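Local coordinates for protein TetR family transcriptional regulator (Streptomyces coelicolor, PDB 6SRN) that probably binds operator DNA as a TetR-family transcriptional regulator and holds a furan-type signalling hormone in its ligand pocket, at residues A[145-148]-A[149-152]; A[199-202]-A[203-206]; A[59-63]-A[64-68]. All coordinates share one frame; numbering follows the deposited sequence.

Following the chain from the N terminus, contact 3 (59-68) comes first, rounding the turn between helix 52-59 and helix 63-69 in the predicted helix-turn-helix. Contact 1 (145-152) follows on the first turns of helix 145-161, beside the bound furan, and contact 2 (199-206) comes last, on helix 197-212 at the subunit interface. Each is local and closes no long loop; they run in series, so none nests in or crosses another. Contacts 1 and 2 share the C-terminal ligand-binding and dimerisation region, their nearest atoms about 8 Å apart. Contact 3 lies across the chain's centre from both, its centre about 34 Å from that of contact 1 and about 42 Å from that of contact 2.

Contact 1 (A[145-148]-A[149-152]); sequences VDWT and HLLE. With LUB (4-(Hydroxymethyl)-2-propylfuran-3-carboxylic acid), chain B.
Trp147 stands between the bound furan acid and the next helical turn. The propyl end of LUB lies over one face of the indole, with LUB C8 3.5 Å from Trp147 CD2 and displaced toward the rim of the ring; Leu150 CD2 sits over the opposite face, 4.4 Å from Trp147 CE3. Leu151 comes instead near the ring plane, its CG 4.1 Å from Trp147 CE3, and the two side chains pass each other at a slant. A chi1 of -92° at Trp147, away from the usual staggered value, places the ring with the ligand on one face, Leu150 on the other and Leu151 at its edge. The backbone supplies the frame through successive i to i+4 bonds, among them Leu151 N to Trp147 O at 3.0 Å and Leu150 N to Asp146 O at 2.9 Å. Thr148 turns its hydroxyl back to Tyr144 O, in the preceding turn. Trp88, its ring plane at about 45° to the indole, and Val178 of helix 170-192 also touch Trp147, while Tyr85 OH and Tyr144 N hydrogen-bond the ligand. Trp147 thus helps line the hormone pocket in the all-helical C-terminal domain of this TetR-family regulator.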
# COMPACT_ATOMS: atom_id res chain seq x y z
N VAL A 145 9.95 -8.13 1.45
CA VAL A 145 11.13 -8.82 0.98
C VAL A 145 10.96 -10.35 0.94
O VAL A 145 11.50 -11.00 0.06
CB VAL A 145 12.41 -8.39 1.69
CG1 VAL A 145 12.67 -6.90 1.56
CG2 VAL A 145 12.33 -8.75 3.13
N ASP A 146 10.20 -10.93 1.87
CA ASP A 146 10.01 -12.38 1.87
C ASP A 146 9.24 -12.84 0.62
O ASP A 146 9.63 -13.78 -0.04
CB ASP A 146 9.28 -12.83 3.14
CG ASP A 146 10.12 -12.66 4.39
OD1 ASP A 146 11.31 -13.09 4.32
OD2 ASP A 146 9.64 -12.08 5.40
N TRP A 147 8.16 -12.13 0.30
CA TRP A 147 7.37 -12.49 -0.87
C TRP A 147 8.16 -12.20 -2.14
O TRP A 147 8.08 -12.95 -3.07
CB TRP A 147 6.04 -11.73 -0.89
CG TRP A 147 4.89 -12.46 -0.22
CD1 TRP A 147 4.43 -12.31 1.08
CD2 TRP A 147 4.05 -13.42 -0.83
NE1 TRP A 147 3.34 -13.14 1.29
CE2 TRP A 147 3.12 -13.87 0.15
CE3 TRP A 147 4.01 -13.99 -2.12
CZ2 TRP A 147 2.11 -14.78 -0.19
CZ3 TRP A 147 3.03 -14.90 -2.40
CH2 TRP A 147 2.13 -15.30 -1.44
N THR A 148 8.94 -11.13 -2.16
CA THR A 148 9.75 -10.83 -3.32
C THR A 148 10.73 -11.96 -3.60
O THR A 148 10.79 -12.43 -4.75
CB THR A 148 10.41 -9.45 -3.21
OG1 THR A 148 9.39 -8.46 -3.00
CG2 THR A 148 11.18 -9.11 -4.50
N HIS A 149 11.43 -12.40 -2.57
CA HIS A 149 12.39 -13.51 -2.69
C HIS A 149 11.70 -14.80 -3.07
O HIS A 149 12.21 -15.59 -3.90
CB HIS A 149 13.18 -13.66 -1.39
CG HIS A 149 14.36 -12.75 -1.32
ND1 HIS A 149 14.69 -12.02 -0.20
CD2 HIS A 149 15.30 -12.45 -2.26
CE1 HIS A 149 15.80 -11.33 -0.45
NE2 HIS A 149 16.17 -11.56 -1.70
N LEU A 150 10.54 -15.03 -2.48
CA LEU A 150 9.78 -16.23 -2.78
C LEU A 150 9.40 -16.33 -4.25
O LEU A 150 9.63 -17.35 -4.90
CB LEU A 150 8.56 -16.33 -1.85
CG LEU A 150 7.72 -17.60 -1.95
CD1 LEU A 150 8.53 -18.84 -1.60
CD2 LEU A 150 6.53 -17.48 -1.03
N LEU A 151 8.88 -15.26 -4.83
CA LEU A 151 8.38 -15.28 -6.22
C LEU A 151 9.48 -15.18 -7.27
O LEU A 151 9.34 -15.59 -8.41
CB LEU A 151 7.39 -14.12 -6.44
CG LEU A 151 6.10 -14.18 -5.61
CD1 LEU A 151 5.16 -13.06 -6.04
CD2 LEU A 151 5.42 -15.53 -5.72
N GLU A 152 10.60 -14.59 -6.90
CA GLU A 152 11.70 -14.45 -7.85
C GLU A 152 12.15 -15.80 -8.46
O GLU A 152 12.54 -15.87 -9.62
CB GLU A 152 12.86 -13.79 -7.10
CG GLU A 152 13.72 -12.89 -7.89
CD GLU A 152 14.73 -12.17 -6.98
OE1 GLU A 152 14.90 -12.52 -5.77
OE2 GLU A 152 15.30 -11.21 -7.47
C2 LUB B . 1.93 -8.20 1.12
C4 LUB B . 1.86 -7.29 3.17
C5 LUB B . 0.63 -7.25 2.67
C6 LUB B . 2.29 -8.60 -0.25
O11 LUB B . 4.75 -8.76 1.45
C9 LUB B . 4.17 -8.07 2.33
O10 LUB B . 4.80 -7.55 3.32
C3 LUB B . 2.75 -7.80 2.23
C12 LUB B . 2.12 -6.93 4.62
O13 LUB B . 3.20 -5.96 4.68
O1 LUB B . 0.64 -7.69 1.33
C7 LUB B . 1.80 -10.04 -0.45
C8 LUB B . 2.17 -10.59 -1.81

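Contact 2 (A[199-202]-A[203-206]); sequences ERWQ and ELRE
Glu203 reaches back one turn and meets Arg200 in a side-on, two-pronged salt bridge. Arg200 NE gives to Glu203 OE2 at 2.9 Å and Arg200 NH2 to Glu203 OE1 at 3.0 Å, both nearly straight, while Arg200 NH1 turns to Asp196 in a further salt bridge. Each oxygen lies close to the guanidinium plane but is met from above the carboxylate plane, the two planes being turned 46° apart. Glu203 CG stands between its backbone N and carbonyl carbon (chi1 68°), and the extended chain beyond it runs alongside the bent arginine. A water donates to both Glu203 OE2 and Arg200 O, tying the carboxylate to the backbone.

Leu204 puts CD2 at the edge of the Trp201 indole, 3.8 Å from Trp201 CZ3. Arg205 crosses the same ring at about a right angle: its CB sits above the centre of the six-membered ring, 3.7 Å from the centroid, in a CH-pi contact, and its CD carries on over the pyrrole side, 3.3 Å from Trp201 NE1. Beyond the ring, Arg205 NE donates to Gln202 OE1 at 2.9 Å, approaching from above the amide plane. Arg205 NH1 has its salt bridge with Glu107, and a second water accepts from Trp201 NE1 and, weakly, from Arg205 NH1.

Glu206 packs its CB against Gln202 NE2 at 3.7 Å and sends its carboxylate to Arg165 of the second subunit. Glu203 OE2 also forms a salt bridge with Arg175 of the second subunit. The contact thus pairs an apolar face with a charged one: the tryptophan carries the aliphatic stem of Arg205, while Glu203, bonded to Arg200 and to Arg175 of the second subunit, probably offsets the like charges of these two arginines where the subunits meet.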
# COMPACT_ATOMS: atom_id res chain seq x y z
N GLU A 199 -12.22 -9.47 -7.05
CA GLU A 199 -12.47 -8.72 -8.27
C GLU A 199 -11.37 -7.72 -8.54
O GLU A 199 -11.07 -7.45 -9.70
CB GLU A 199 -13.79 -7.95 -8.13
CG GLU A 199 -15.04 -8.76 -7.90
CD GLU A 199 -15.43 -8.74 -6.43
OE1 GLU A 199 -14.72 -9.42 -5.73
OE2 GLU A 199 -16.42 -8.04 -5.97
N ARG A 200 -10.90 -7.06 -7.49
CA ARG A 200 -9.85 -6.04 -7.65
C ARG A 200 -8.57 -6.73 -8.11
O ARG A 200 -7.83 -6.21 -8.95
CB ARG A 200 -9.65 -5.28 -6.34
CG ARG A 200 -10.87 -4.53 -5.82
CD ARG A 200 -11.27 -3.32 -6.66
NE ARG A 200 -11.91 -3.67 -7.91
CZ ARG A 200 -13.18 -4.07 -8.02
NH1 ARG A 200 -14.00 -4.14 -6.95
NH2 ARG A 200 -13.63 -4.39 -9.21
N TRP A 201 -8.25 -7.89 -7.53
CA TRP A 201 -7.07 -8.65 -7.98
C TRP A 201 -7.23 -9.15 -9.41
O TRP A 201 -6.32 -9.00 -10.17
CB TRP A 201 -6.74 -9.78 -7.00
CG TRP A 201 -5.54 -10.56 -7.42
CD1 TRP A 201 -5.49 -11.92 -7.58
CD2 TRP A 201 -4.24 -10.04 -7.82
NE1 TRP A 201 -4.24 -12.27 -8.01
CE2 TRP A 201 -3.46 -11.16 -8.18
CE3 TRP A 201 -3.68 -8.77 -7.89
CZ2 TRP A 201 -2.13 -11.04 -8.62
CZ3 TRP A 201 -2.38 -8.63 -8.36
CH2 TRP A 201 -1.61 -9.78 -8.69
N GLN A 202 -8.40 -9.66 -9.76
CA GLN A 202 -8.60 -10.13 -11.13
C GLN A 202 -8.30 -9.08 -12.16
O GLN A 202 -7.60 -9.34 -13.13
CB GLN A 202 -10.01 -10.65 -11.32
CG GLN A 202 -10.33 -11.15 -12.74
CD GLN A 202 -9.21 -12.01 -13.34
OE1 GLN A 202 -8.78 -12.99 -12.73
NE2 GLN A 202 -8.75 -11.67 -14.57
N GLU A 203 -8.80 -7.87 -11.94
CA GLU A 203 -8.63 -6.87 -12.99
C GLU A 203 -7.19 -6.38 -13.10
O GLU A 203 -6.73 -6.04 -14.16
CB GLU A 203 -9.63 -5.73 -12.79
CG GLU A 203 -9.41 -4.85 -11.60
CD GLU A 203 -10.62 -4.04 -11.17
OE1 GLU A 203 -11.81 -4.20 -11.64
OE2 GLU A 203 -10.38 -3.19 -10.30
N LEU A 204 -6.48 -6.32 -11.99
CA LEU A 204 -5.08 -5.90 -12.00
C LEU A 204 -4.17 -7.06 -12.50
O LEU A 204 -3.28 -6.80 -13.30
CB LEU A 204 -4.67 -5.50 -10.56
CG LEU A 204 -3.18 -5.27 -10.31
CD1 LEU A 204 -2.64 -4.19 -11.20
CD2 LEU A 204 -2.96 -4.94 -8.82
N ARG A 205 -4.38 -8.26 -12.00
CA ARG A 205 -3.65 -9.48 -12.42
C ARG A 205 -3.77 -9.67 -13.92
O ARG A 205 -2.77 -10.02 -14.61
CB ARG A 205 -4.30 -10.61 -11.66
CG ARG A 205 -3.94 -12.04 -11.81
CD ARG A 205 -5.17 -12.69 -11.19
NE ARG A 205 -5.95 -13.38 -12.18
CZ ARG A 205 -5.51 -14.44 -12.83
NH1 ARG A 205 -4.28 -14.91 -12.60
NH2 ARG A 205 -6.29 -15.04 -13.69
N GLU A 206 -4.93 -9.40 -14.49
CA GLU A 206 -5.08 -9.57 -15.94
C GLU A 206 -4.07 -8.69 -16.69
O GLU A 206 -3.41 -9.15 -17.67
CB GLU A 206 -6.53 -9.31 -16.38
CG GLU A 206 -6.80 -9.74 -17.83
CD GLU A 206 -6.34 -8.77 -18.90
OE1 GLU A 206 -6.20 -7.53 -18.68
OE2 GLU A 206 -6.17 -9.25 -20.06
O HOH W 1 -7.80 -3.31 -9.23
O HOH W 2 -3.50 -14.61 -9.41

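Contact 3 (A[59-63]-A[64-68]); sequences VGMTK and GAVYF
A chi1 of 61° at Thr62 sets OG1 between its own backbone N and carbonyl carbon, aimed at the opening turn of the following helix. There the hydroxyl oxygen accepts from Ala65 N at 3.1 Å, with an N-H...O angle of 156°: a threonine N-cap. OG1 also lies against Ala65 CB. Met61 takes the same first rotamer, and its chain, running out to SD before a bend at chi3, crosses Val66 at roughly a right angle. Met61 CG presses on Val66 CG2 at 3.5 Å, a close-packed pair, and the terminal methyl CE comes down on Ala65 CB at 3.6 Å.

The helix then takes up its regular bonding. Val66 N donates to Thr62 O at 3.1 Å, in the carbonyl plane, and Tyr67 N to Lys63 O at 2.9 Å. Lys63 and Tyr67, one turn apart, point the same way and lie side by side; Lys63 CE reaches the phenol oxygen Tyr67 OH at 3.2 Å. Upstream, Gly60 leaves the preceding helix with positive phi (114°), a conformation that suits glycine.

This capped start is the turn and the head of the second helix of the predicted helix-turn-helix, the element that in TetR relatives reads DNA. Among its neighbours, Val66 packs inward on Val52 and Ala56 of helix 52-59 and, with Met61, on Ile34 of helix 31-49. Lys63 touches Lys53 and Tyr67 touches Val52, so helix 63-69 rests on both preceding helices.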
# COMPACT_ATOMS: atom_id res chain seq x y z
N VAL A 59 -8.58 -16.67 24.58
CA VAL A 59 -8.09 -18.01 24.32
C VAL A 59 -8.33 -18.98 25.46
O VAL A 59 -8.31 -20.19 25.22
CB VAL A 59 -6.63 -18.00 23.88
CG1 VAL A 59 -5.70 -17.85 25.07
CG2 VAL A 59 -6.31 -19.24 23.05
N GLY A 60 -8.59 -18.48 26.68
CA GLY A 60 -8.99 -19.31 27.80
C GLY A 60 -8.02 -19.40 28.96
O GLY A 60 -8.26 -20.11 29.95
N MET A 61 -6.94 -18.65 28.91
CA MET A 61 -5.86 -18.93 29.84
C MET A 61 -5.46 -17.68 30.62
O MET A 61 -5.96 -16.59 30.36
CB MET A 61 -4.75 -19.68 29.08
CG MET A 61 -4.07 -18.91 27.99
SD MET A 61 -3.26 -19.97 26.77
CE MET A 61 -1.90 -20.58 27.81
N THR A 62 -4.65 -17.83 31.68
CA THR A 62 -4.17 -16.67 32.43
C THR A 62 -3.10 -15.92 31.63
O THR A 62 -2.45 -16.51 30.76
CB THR A 62 -3.50 -17.07 33.77
OG1 THR A 62 -2.36 -17.90 33.49
CG2 THR A 62 -4.51 -17.79 34.68
N LYS A 63 -2.91 -14.65 31.94
CA LYS A 63 -1.84 -13.87 31.29
C LYS A 63 -0.49 -14.53 31.51
O LYS A 63 0.33 -14.59 30.59
CB LYS A 63 -1.76 -12.42 31.79
CG LYS A 63 -2.84 -11.46 31.31
CD LYS A 63 -2.60 -10.03 31.81
CE LYS A 63 -1.45 -9.31 31.09
NZ LYS A 63 -1.22 -7.89 31.51
N GLY A 64 -0.22 -14.97 32.75
CA GLY A 64 1.07 -15.63 33.05
C GLY A 64 1.32 -16.86 32.21
O GLY A 64 2.43 -17.08 31.71
N ALA A 65 0.28 -17.63 31.96
CA ALA A 65 0.41 -18.76 31.05
C ALA A 65 0.68 -18.35 29.58
O ALA A 65 1.49 -18.96 28.85
CB ALA A 65 -0.81 -19.65 31.16
N VAL A 66 0.01 -17.29 29.09
CA VAL A 66 0.32 -16.76 27.78
C VAL A 66 1.76 -16.26 27.65
O VAL A 66 2.43 -16.47 26.63
CB VAL A 66 -0.65 -15.64 27.36
CG1 VAL A 66 -0.27 -15.00 26.03
CG2 VAL A 66 -2.07 -16.14 27.26
N TYR A 67 2.24 -15.57 28.69
CA TYR A 67 3.60 -15.02 28.67
C TYR A 67 4.67 -16.11 28.59
O TYR A 67 5.78 -15.83 28.12
CB TYR A 67 3.83 -14.12 29.89
CG TYR A 67 3.20 -12.73 29.85
CD1 TYR A 67 3.21 -11.95 28.70
CD2 TYR A 67 2.60 -12.21 30.98
CE1 TYR A 67 2.67 -10.67 28.69
CE2 TYR A 67 2.05 -10.92 30.98
CZ TYR A 67 2.07 -10.18 29.82
OH TYR A 67 1.52 -8.90 29.84
N PHE A 68 4.35 -17.32 29.02
CA PHE A 68 5.28 -18.44 28.82
C PHE A 68 5.57 -18.63 27.33
O PHE A 68 6.71 -18.80 26.94
CB PHE A 68 4.76 -19.73 29.39
CG PHE A 68 5.60 -20.93 29.05
CD1 PHE A 68 6.88 -21.07 29.58
CD2 PHE A 68 5.10 -21.93 28.23
CE1 PHE A 68 7.64 -22.20 29.31
CE2 PHE A 68 5.86 -23.05 27.94
CZ PHE A 68 7.14 -23.19 28.49